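Local coordinates for polyphosphate kinase (Porphyromonas gingivalis, PDB 2O8R), which probably catalyses the reversible transfer of the terminal phosphate of ATP to a growing polyphosphate chain, at residues 458-463 and 478-483; 442-447 and 485-490; 184-189 and 207-212. The protein carries 3 engineered substitutions. All blocks are in the same frame, centred on the assembly; numbering follows the deposited sequence.

In the fold
Contacts 1 and 2 share the first PLD-like C-terminal domain and touch each other: A443 N and I445 N of contact 2 pair with L460 O and I458 O of contact 1, and contact 1 is nested along the chain inside the loop that contact 2 closes. Contact 1 is chiefly backbone hydrogen bonding inside a sheet, contact 2 mainly aliphatic side-chain packing of a helix on that sheet, without hydrogen bonds between its segments. Contact 3 lies on the opposite side of the chain's centre, about 47 Å from contact 1 centre to centre, in the middle domain. It too is largely buried and apolar, though T186 is partly exposed and it meets the second subunit.

Contact 1: residues 458-463 and 478-483; sequences IALLST and TLMTAN
L461, T481 and T478 have the most surface buried where strands 458-462 and 478-481 run antiparallel at 166°. L461 and T481 each sit in a hydrogen-bonded pair, L461 with L479 and A459 with T481, both amides used in each pair. L479 N reaches L461 O at 2.8 Å, and L461 N returns a nearly straight bond to L479 O. At the next hydrogen-bonded pair, two residues along, A459 N gives to T481 O at 2.8 Å, while T481 CG2 lies 4.1 Å from A459 CB on the face shared with L461 and L479. The T481 hydroxyl is turned anti to its own N (chi1 -160°), where OG1 accepts from N483 N in an ST turn and also bonds D344.

The other face carries T478, S462, L460 and M480. T478 OG1 donates to S462 OG at 3.1 Å, and S462 OG is held as well by the carbonyl of G464. The S462 side chain is about 7 Å from that of H597, predicted to bind ATP. L460 and the selenomethionine M480 run alongside each other, L460 CD1 3.6 Å from M480 CE.

This is a β-hairpin inside a larger mixed sheet. Strand 442-447 flanks it next to 457-462, and strand 345-349 pairs with 474-481. Helix 484-497 covers the face of A459, L461 and T481; helices 355-365 and 336-342 cover that of L460 and M480.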
loop_
_atom_site.group_PDB
_atom_site.type_symbol
_atom_site.label_atom_id
_atom_site.label_comp_id
_atom_site.label_asym_id
_atom_site.label_seq_id
_atom_site.Cartn_x
_atom_site.Cartn_y
_atom_site.Cartn_z
ATOM N N ILE A 458 -32.385 -9.513 -4.013
ATOM C CA ILE A 458 -31.474 -9.645 -5.144
ATOM C C ILE A 458 -30.293 -10.533 -4.770
ATOM O O ILE A 458 -29.641 -10.330 -3.746
ATOM C CB ILE A 458 -30.924 -8.271 -5.598
ATOM C CG1 ILE A 458 -32.051 -7.342 -6.042
ATOM C CG2 ILE A 458 -29.982 -8.446 -6.743
ATOM C CD1 ILE A 458 -31.616 -5.893 -6.261
ATOM N N ALA A 459 -30.027 -11.524 -5.604
ATOM C CA ALA A 459 -28.840 -12.333 -5.444
ATOM C C ALA A 459 -27.868 -11.997 -6.557
ATOM O O ALA A 459 -28.261 -11.899 -7.721
ATOM C CB ALA A 459 -29.189 -13.827 -5.463
ATOM N N LEU A 460 -26.606 -11.802 -6.187
ATOM C CA LEU A 460 -25.521 -11.637 -7.147
ATOM C C LEU A 460 -24.614 -12.846 -7.033
ATOM O O LEU A 460 -24.152 -13.149 -5.936
ATOM C CB LEU A 460 -24.726 -10.384 -6.805
ATOM C CG LEU A 460 -25.104 -9.019 -7.374
ATOM C CD1 LEU A 460 -26.589 -8.803 -7.400
ATOM C CD2 LEU A 460 -24.426 -7.934 -6.561
ATOM N N LEU A 461 -24.393 -13.550 -8.146
ATOM C CA LEU A 461 -23.529 -14.755 -8.197
ATOM C C LEU A 461 -22.517 -14.660 -9.308
ATOM O O LEU A 461 -22.817 -14.141 -10.378
ATOM C CB LEU A 461 -24.332 -16.027 -8.404
ATOM C CG LEU A 461 -25.244 -16.357 -7.234
ATOM C CD1 LEU A 461 -26.667 -15.818 -7.490
ATOM C CD2 LEU A 461 -25.246 -17.852 -7.045
ATOM N N SER A 462 -21.325 -15.195 -9.071
ATOM C CA SER A 462 -20.191 -14.839 -9.912
ATOM C C SER A 462 -19.108 -15.892 -10.020
ATOM O O SER A 462 -18.905 -16.688 -9.101
ATOM C CB SER A 462 -19.557 -13.570 -9.373
ATOM O OG SER A 462 -18.566 -13.121 -10.271
ATOM N N THR A 463 -18.388 -15.857 -11.136
ATOM C CA THR A 463 -17.271 -16.770 -11.373
ATOM C C THR A 463 -15.974 -16.288 -10.737
ATOM O O THR A 463 -15.039 -17.067 -10.580
ATOM C CB THR A 463 -17.034 -16.994 -12.868
ATOM O OG1 THR A 463 -16.663 -15.753 -13.482
ATOM C CG2 THR A 463 -18.299 -17.503 -13.511
ATOM N N THR A 478 -20.980 -12.613 -14.125
ATOM C CA THR A 478 -21.817 -12.324 -12.973
ATOM C C THR A 478 -23.296 -12.339 -13.357
ATOM O O THR A 478 -23.706 -11.673 -14.318
ATOM C CB THR A 478 -21.460 -10.956 -12.375
ATOM O OG1 THR A 478 -20.130 -11.006 -11.839
ATOM C CG2 THR A 478 -22.431 -10.578 -11.270
ATOM N N LEU A 479 -24.076 -13.113 -12.601
ATOM C CA LEU A 479 -25.518 -13.152 -12.727
ATOM C C LEU A 479 -26.160 -12.285 -11.665
ATOM O O LEU A 479 -25.805 -12.368 -10.498
ATOM C CB LEU A 479 -26.024 -14.581 -12.538
ATOM C CG LEU A 479 -27.545 -14.723 -12.631
ATOM C CD1 LEU A 479 -28.005 -14.368 -14.034
ATOM C CD2 LEU A 479 -28.003 -16.117 -12.238
HETATM N N MSE A 480 -27.122 -11.465 -12.066
HETATM C CA MSE A 480 -27.880 -10.675 -11.111
HETATM C C MSE A 480 -29.347 -11.023 -11.261
HETATM O O MSE A 480 -29.929 -10.827 -12.325
HETATM C CB MSE A 480 -27.618 -9.190 -11.335
HETATM C CG MSE A 480 -26.172 -8.844 -11.072
HETATM SE SE MSE A 480 -25.656 -7.014 -11.479
HETATM C CE MSE A 480 -26.171 -6.123 -9.835
ATOM N N THR A 481 -29.939 -11.561 -10.200
ATOM C CA THR A 481 -31.285 -12.133 -10.284
ATOM C C THR A 481 -32.128 -11.768 -9.080
ATOM O O THR A 481 -31.606 -11.570 -7.971
ATOM C CB THR A 481 -31.262 -13.682 -10.412
ATOM O OG1 THR A 481 -32.508 -14.138 -10.940
ATOM C CG2 THR A 481 -31.050 -14.355 -9.059
ATOM N N ALA A 482 -33.436 -11.668 -9.310
ATOM C CA ALA A 482 -34.380 -11.397 -8.234
ATOM C C ALA A 482 -35.236 -12.626 -8.037
ATOM O O ALA A 482 -36.139 -12.642 -7.205
ATOM C CB ALA A 482 -35.226 -10.192 -8.560
ATOM N N ASN A 483 -34.924 -13.656 -8.819
ATOM C CA ASN A 483 -35.626 -14.926 -8.789
ATOM C C ASN A 483 -35.822 -15.433 -7.376
ATOM O O ASN A 483 -34.867 -15.533 -6.617
ATOM C CB ASN A 483 -34.846 -15.940 -9.601
ATOM C CG ASN A 483 -35.506 -17.292 -9.640
ATOM O OD1 ASN A 483 -35.567 -17.998 -8.637
ATOM N ND2 ASN A 483 -35.974 -17.679 -10.816
#

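Contact 2: residues 442-447 and 485-490; sequences TALILY and DIVHDV
L444 extends its side chain with CG anti to the backbone N (chi1 -179°), and V490 sets CG1 in the same relation to its own N (chi1 171°); these two choices bring the strand leucine and the helix valine together. The two side chains pass alongside, each heading for the other's backbone, and V490 CG1 does nearly all the touching. It lies 3.7 Å from L444 CD1, with L444 CB and CD2 almost as close, so this one methyl rests along the length of the leucine.

L444 CD1 also looks back one helical turn, where it stands 4.0 Å from V487 O and more loosely against V487 CG1. Further along the strand, the end of L446 comes nearer to the helix than its base does, and its CD2 is 4.3 Å from V487 CG1. The side chains that meet are all aliphatic, with the carbonyl oxygens of V487 and A443 at the margin; V487 and V490 are three apart on the helix, L444 and L446 two apart on the strand. F494 extends the same helix surface over L444 and T442, while Y491 meets L446.

Strand 442-447 and helix 485-490 run nearly perpendicular, at 106°, with their axes 9.3 Å apart at closest approach. A helix that follows strand 474-481 in the chain and covers one face of the mixed sheet is consistent with the α/β build of PLD-like domains.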
loop_
_atom_site.group_PDB
_atom_site.type_symbol
_atom_site.label_atom_id
_atom_site.label_comp_id
_atom_site.label_asym_id
_atom_site.label_seq_id
_atom_site.Cartn_x
_atom_site.Cartn_y
_atom_site.Cartn_z
ATOM N N THR A 442 -20.766 -14.861 -3.866
ATOM C CA THR A 442 -22.146 -14.398 -3.864
ATOM C C THR A 442 -22.361 -13.153 -3.006
ATOM O O THR A 442 -21.697 -12.970 -1.989
ATOM C CB THR A 442 -23.101 -15.486 -3.336
ATOM O OG1 THR A 442 -22.769 -15.775 -1.977
ATOM C CG2 THR A 442 -22.985 -16.771 -4.146
ATOM N N ALA A 443 -23.298 -12.307 -3.427
ATOM C CA ALA A 443 -23.801 -11.214 -2.594
ATOM C C ALA A 443 -25.319 -11.340 -2.483
ATOM O O ALA A 443 -25.961 -12.006 -3.302
ATOM C CB ALA A 443 -23.416 -9.871 -3.172
ATOM N N LEU A 444 -25.899 -10.706 -1.470
ATOM C CA LEU A 444 -27.323 -10.865 -1.211
ATOM C C LEU A 444 -27.914 -9.624 -0.612
ATOM O O LEU A 444 -27.474 -9.182 0.441
ATOM C CB LEU A 444 -27.568 -12.019 -0.243
ATOM C CG LEU A 444 -29.024 -12.309 0.092
ATOM C CD1 LEU A 444 -29.800 -12.799 -1.134
ATOM C CD2 LEU A 444 -29.088 -13.324 1.198
ATOM N N ILE A 445 -28.920 -9.072 -1.281
ATOM C CA ILE A 445 -29.655 -7.933 -0.745
ATOM C C ILE A 445 -31.068 -8.387 -0.405
ATOM O O ILE A 445 -31.778 -8.878 -1.278
ATOM C CB ILE A 445 -29.701 -6.768 -1.739
ATOM C CG1 ILE A 445 -28.296 -6.262 -2.027
ATOM C CG2 ILE A 445 -30.494 -5.633 -1.169
ATOM C CD1 ILE A 445 -28.175 -5.644 -3.375
ATOM N N LEU A 446 -31.466 -8.235 0.860
ATOM C CA LEU A 446 -32.792 -8.683 1.303
ATOM C C LEU A 446 -33.739 -7.520 1.628
ATOM O O LEU A 446 -33.367 -6.546 2.299
ATOM C CB LEU A 446 -32.687 -9.641 2.496
ATOM C CG LEU A 446 -31.989 -10.994 2.307
ATOM C CD1 LEU A 446 -31.785 -11.659 3.653
ATOM C CD2 LEU A 446 -32.726 -11.939 1.339
ATOM N N TYR A 447 -34.965 -7.634 1.135
ATOM C CA TYR A 447 -35.988 -6.648 1.401
ATOM C C TYR A 447 -36.716 -6.970 2.693
ATOM O O TYR A 447 -36.745 -8.131 3.111
ATOM C CB TYR A 447 -36.990 -6.632 0.261
ATOM C CG TYR A 447 -36.441 -6.052 -1.018
ATOM C CD1 TYR A 447 -35.805 -4.817 -1.033
ATOM C CD2 TYR A 447 -36.587 -6.726 -2.220
ATOM C CE1 TYR A 447 -35.312 -4.283 -2.213
ATOM C CE2 TYR A 447 -36.101 -6.203 -3.407
ATOM C CZ TYR A 447 -35.462 -4.987 -3.402
ATOM O OH TYR A 447 -34.983 -4.486 -4.596
ATOM N N ASP A 485 -36.553 -18.354 -6.066
ATOM C CA ASP A 485 -35.905 -19.609 -5.689
ATOM C C ASP A 485 -34.415 -19.448 -5.413
ATOM O O ASP A 485 -33.896 -20.000 -4.435
ATOM C CB ASP A 485 -36.117 -20.669 -6.756
ATOM C CG ASP A 485 -37.529 -21.209 -6.758
ATOM O OD1 ASP A 485 -38.388 -20.622 -6.061
ATOM O OD2 ASP A 485 -37.776 -22.216 -7.454
ATOM N N ILE A 486 -33.736 -18.696 -6.280
ATOM C CA ILE A 486 -32.325 -18.398 -6.091
ATOM C C ILE A 486 -32.155 -17.536 -4.855
ATOM O O ILE A 486 -31.299 -17.816 -4.011
ATOM C CB ILE A 486 -31.704 -17.639 -7.285
ATOM C CG1 ILE A 486 -32.121 -18.247 -8.625
ATOM C CG2 ILE A 486 -30.180 -17.618 -7.164
ATOM C CD1 ILE A 486 -31.281 -19.403 -9.062
ATOM N N VAL A 487 -32.974 -16.494 -4.740
ATOM C CA VAL A 487 -32.779 -15.507 -3.675
ATOM C C VAL A 487 -32.966 -16.196 -2.337
ATOM O O VAL A 487 -32.345 -15.818 -1.339
ATOM C CB VAL A 487 -33.701 -14.275 -3.819
ATOM C CG1 VAL A 487 -33.959 -13.598 -2.463
ATOM C CG2 VAL A 487 -33.118 -13.280 -4.829
ATOM N N HIS A 488 -33.778 -17.248 -2.346
ATOM C CA HIS A 488 -34.067 -17.982 -1.134
ATOM C C HIS A 488 -32.913 -18.924 -0.826
ATOM O O HIS A 488 -32.550 -19.141 0.336
ATOM C CB HIS A 488 -35.379 -18.763 -1.272
ATOM C CG HIS A 488 -35.763 -19.494 -0.028
ATOM N ND1 HIS A 488 -35.355 -20.786 0.232
ATOM C CD2 HIS A 488 -36.475 -19.098 1.051
ATOM C CE1 HIS A 488 -35.807 -21.156 1.417
ATOM N NE2 HIS A 488 -36.485 -20.148 1.936
ATOM N N ASP A 489 -32.347 -19.489 -1.884
ATOM C CA ASP A 489 -31.259 -20.446 -1.765
ATOM C C ASP A 489 -30.020 -19.772 -1.218
ATOM O O ASP A 489 -29.359 -20.311 -0.324
ATOM C CB ASP A 489 -30.970 -21.064 -3.124
ATOM C CG ASP A 489 -31.911 -22.206 -3.453
ATOM O OD1 ASP A 489 -32.651 -22.629 -2.543
ATOM O OD2 ASP A 489 -31.898 -22.692 -4.612
ATOM N N VAL A 490 -29.730 -18.586 -1.754
ATOM C CA VAL A 490 -28.630 -17.764 -1.286
ATOM C C VAL A 490 -28.909 -17.337 0.158
ATOM O O VAL A 490 -28.018 -17.407 1.025
ATOM C CB VAL A 490 -28.425 -16.536 -2.198
ATOM C CG1 VAL A 490 -27.432 -15.563 -1.589
ATOM C CG2 VAL A 490 -27.945 -16.966 -3.577
#

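Contact 3: residues 184-189 and 207-212; sequences VPTDGL and SFLEDI
The turn that leaves strand 178-183 packs here against the first turn of helix 209-214, within the middle domain of the enzyme. L209, the first residue of that helix, is the main intruder. Its CG is anti to the backbone N (chi1 -163°), which carries the branched end across to the turn. There L209 CD2 lies 3.6 Å from L189 CB and 3.8 Å from T186 CG2, with P185 CD a little farther off. The other branch, L209 CD1, meets L189 CD1 at 3.9 Å, the two leucines crossing at about a right angle. One residue on, V184 CG1 stands 4.2 Å from E210 CB; the carboxylate of E210 turns elsewhere, into a salt bridge with R191.

The turn is shaped by its own backbone. P185 is the centre of an inverse gamma turn, closed by T186 N on V184 O, and P185 O takes bonds from both G188 N and L189 N. I139 of helix 125-139 backs L189 and L209, and F410 of the second subunit packs on L189. The arrangement is a tight turn between two strands, 178-183 and 192-195, seated on the start of a helix that directly follows strand 204-208.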
loop_
_atom_site.group_PDB
_atom_site.type_symbol
_atom_site.label_atom_id
_atom_site.label_comp_id
_atom_site.label_asym_id
_atom_site.label_seq_id
_atom_site.Cartn_x
_atom_site.Cartn_y
_atom_site.Cartn_z
ATOM N N VAL A 184 21.206 -5.733 -4.241
ATOM C CA VAL A 184 20.746 -4.801 -5.249
ATOM C C VAL A 184 19.478 -4.153 -4.706
ATOM O O VAL A 184 18.416 -4.769 -4.663
ATOM C CB VAL A 184 20.649 -5.444 -6.646
ATOM C CG1 VAL A 184 21.663 -6.553 -6.735
ATOM C CG2 VAL A 184 19.283 -5.981 -6.929
ATOM N N PRO A 185 19.603 -2.907 -4.240
ATOM C CA PRO A 185 18.581 -2.266 -3.408
ATOM C C PRO A 185 17.316 -1.897 -4.167
ATOM O O PRO A 185 16.970 -0.719 -4.264
ATOM C CB PRO A 185 19.279 -1.000 -2.904
ATOM C CG PRO A 185 20.341 -0.718 -3.904
ATOM C CD PRO A 185 20.752 -2.027 -4.514
ATOM N N THR A 186 16.619 -2.896 -4.696
ATOM C CA THR A 186 15.399 -2.626 -5.450
ATOM C C THR A 186 14.238 -2.334 -4.517
ATOM O O THR A 186 13.153 -1.985 -4.958
ATOM C CB THR A 186 15.042 -3.749 -6.410
ATOM O OG1 THR A 186 14.936 -4.980 -5.686
ATOM C CG2 THR A 186 16.102 -3.871 -7.453
ATOM N N ASP A 187 14.493 -2.449 -3.223
ATOM C CA ASP A 187 13.552 -2.009 -2.212
ATOM C C ASP A 187 13.558 -0.487 -2.078
ATOM O O ASP A 187 12.732 0.083 -1.373
ATOM C CB ASP A 187 13.909 -2.650 -0.870
ATOM C CG ASP A 187 15.377 -2.441 -0.478
ATOM O OD1 ASP A 187 16.099 -1.681 -1.161
ATOM O OD2 ASP A 187 15.815 -3.048 0.526
ATOM N N GLY A 188 14.524 0.162 -2.719
ATOM C CA GLY A 188 14.673 1.611 -2.636
ATOM C C GLY A 188 14.906 2.288 -3.979
ATOM O O GLY A 188 14.811 3.505 -4.088
ATOM N N LEU A 189 15.218 1.497 -5.002
ATOM C CA LEU A 189 15.465 2.022 -6.341
ATOM C C LEU A 189 14.730 1.172 -7.377
ATOM O O LEU A 189 14.336 0.045 -7.088
ATOM C CB LEU A 189 16.965 2.008 -6.627
ATOM C CG LEU A 189 17.855 3.061 -5.970
ATOM C CD1 LEU A 189 19.203 3.024 -6.638
ATOM C CD2 LEU A 189 17.243 4.430 -6.110
ATOM N N SER A 207 18.870 0.878 -17.978
ATOM C CA SER A 207 19.895 0.004 -17.445
ATOM C C SER A 207 19.319 -0.767 -16.294
ATOM O O SER A 207 18.506 -0.225 -15.540
ATOM C CB SER A 207 21.054 0.833 -16.923
ATOM O OG SER A 207 21.777 1.395 -17.988
ATOM N N PHE A 208 19.739 -2.025 -16.166
ATOM C CA PHE A 208 19.492 -2.813 -14.951
ATOM C C PHE A 208 20.270 -2.179 -13.808
ATOM O O PHE A 208 21.425 -1.766 -13.973
ATOM C CB PHE A 208 19.978 -4.259 -15.104
ATOM C CG PHE A 208 19.163 -5.094 -16.067
ATOM C CD1 PHE A 208 18.190 -5.964 -15.597
ATOM C CD2 PHE A 208 19.390 -5.036 -17.431
ATOM C CE1 PHE A 208 17.453 -6.748 -16.471
ATOM C CE2 PHE A 208 18.662 -5.820 -18.306
ATOM C CZ PHE A 208 17.690 -6.677 -17.825
ATOM N N LEU A 209 19.641 -2.106 -12.650
ATOM C CA LEU A 209 20.317 -1.630 -11.460
ATOM C C LEU A 209 21.599 -2.421 -11.202
ATOM O O LEU A 209 22.651 -1.824 -10.948
ATOM C CB LEU A 209 19.383 -1.728 -10.260
ATOM C CG LEU A 209 19.724 -0.943 -8.999
ATOM C CD1 LEU A 209 20.167 0.464 -9.352
ATOM C CD2 LEU A 209 18.501 -0.927 -8.067
ATOM N N GLU A 210 21.523 -3.752 -11.300
ATOM C CA GLU A 210 22.676 -4.604 -10.959
ATOM C C GLU A 210 23.841 -4.422 -11.918
ATOM O O GLU A 210 24.988 -4.641 -11.541
ATOM C CB GLU A 210 22.301 -6.090 -10.830
ATOM C CG GLU A 210 21.915 -6.796 -12.135
ATOM C CD GLU A 210 20.417 -6.735 -12.435
ATOM O OE1 GLU A 210 19.757 -5.743 -12.047
ATOM O OE2 GLU A 210 19.902 -7.683 -13.072
ATOM N N ASP A 211 23.543 -4.013 -13.149
ATOM C CA ASP A 211 24.587 -3.691 -14.110
ATOM C C ASP A 211 25.393 -2.469 -13.645
ATOM O O ASP A 211 26.619 -2.497 -13.622
ATOM C CB ASP A 211 23.989 -3.483 -15.502
ATOM C CG ASP A 211 23.754 -4.794 -16.248
ATOM O OD1 ASP A 211 24.236 -5.852 -15.799
ATOM O OD2 ASP A 211 23.091 -4.763 -17.301
ATOM N N ILE A 212 24.697 -1.417 -13.234
ATOM C CA ILE A 212 25.356 -0.237 -12.705
ATOM C C ILE A 212 26.274 -0.596 -11.554
ATOM O O ILE A 212 27.430 -0.173 -11.533
ATOM C CB ILE A 212 24.359 0.842 -12.253
ATOM C CG1 ILE A 212 23.392 1.178 -13.407
ATOM C CG2 ILE A 212 25.138 2.095 -11.739
ATOM C CD1 ILE A 212 22.124 1.893 -12.945
#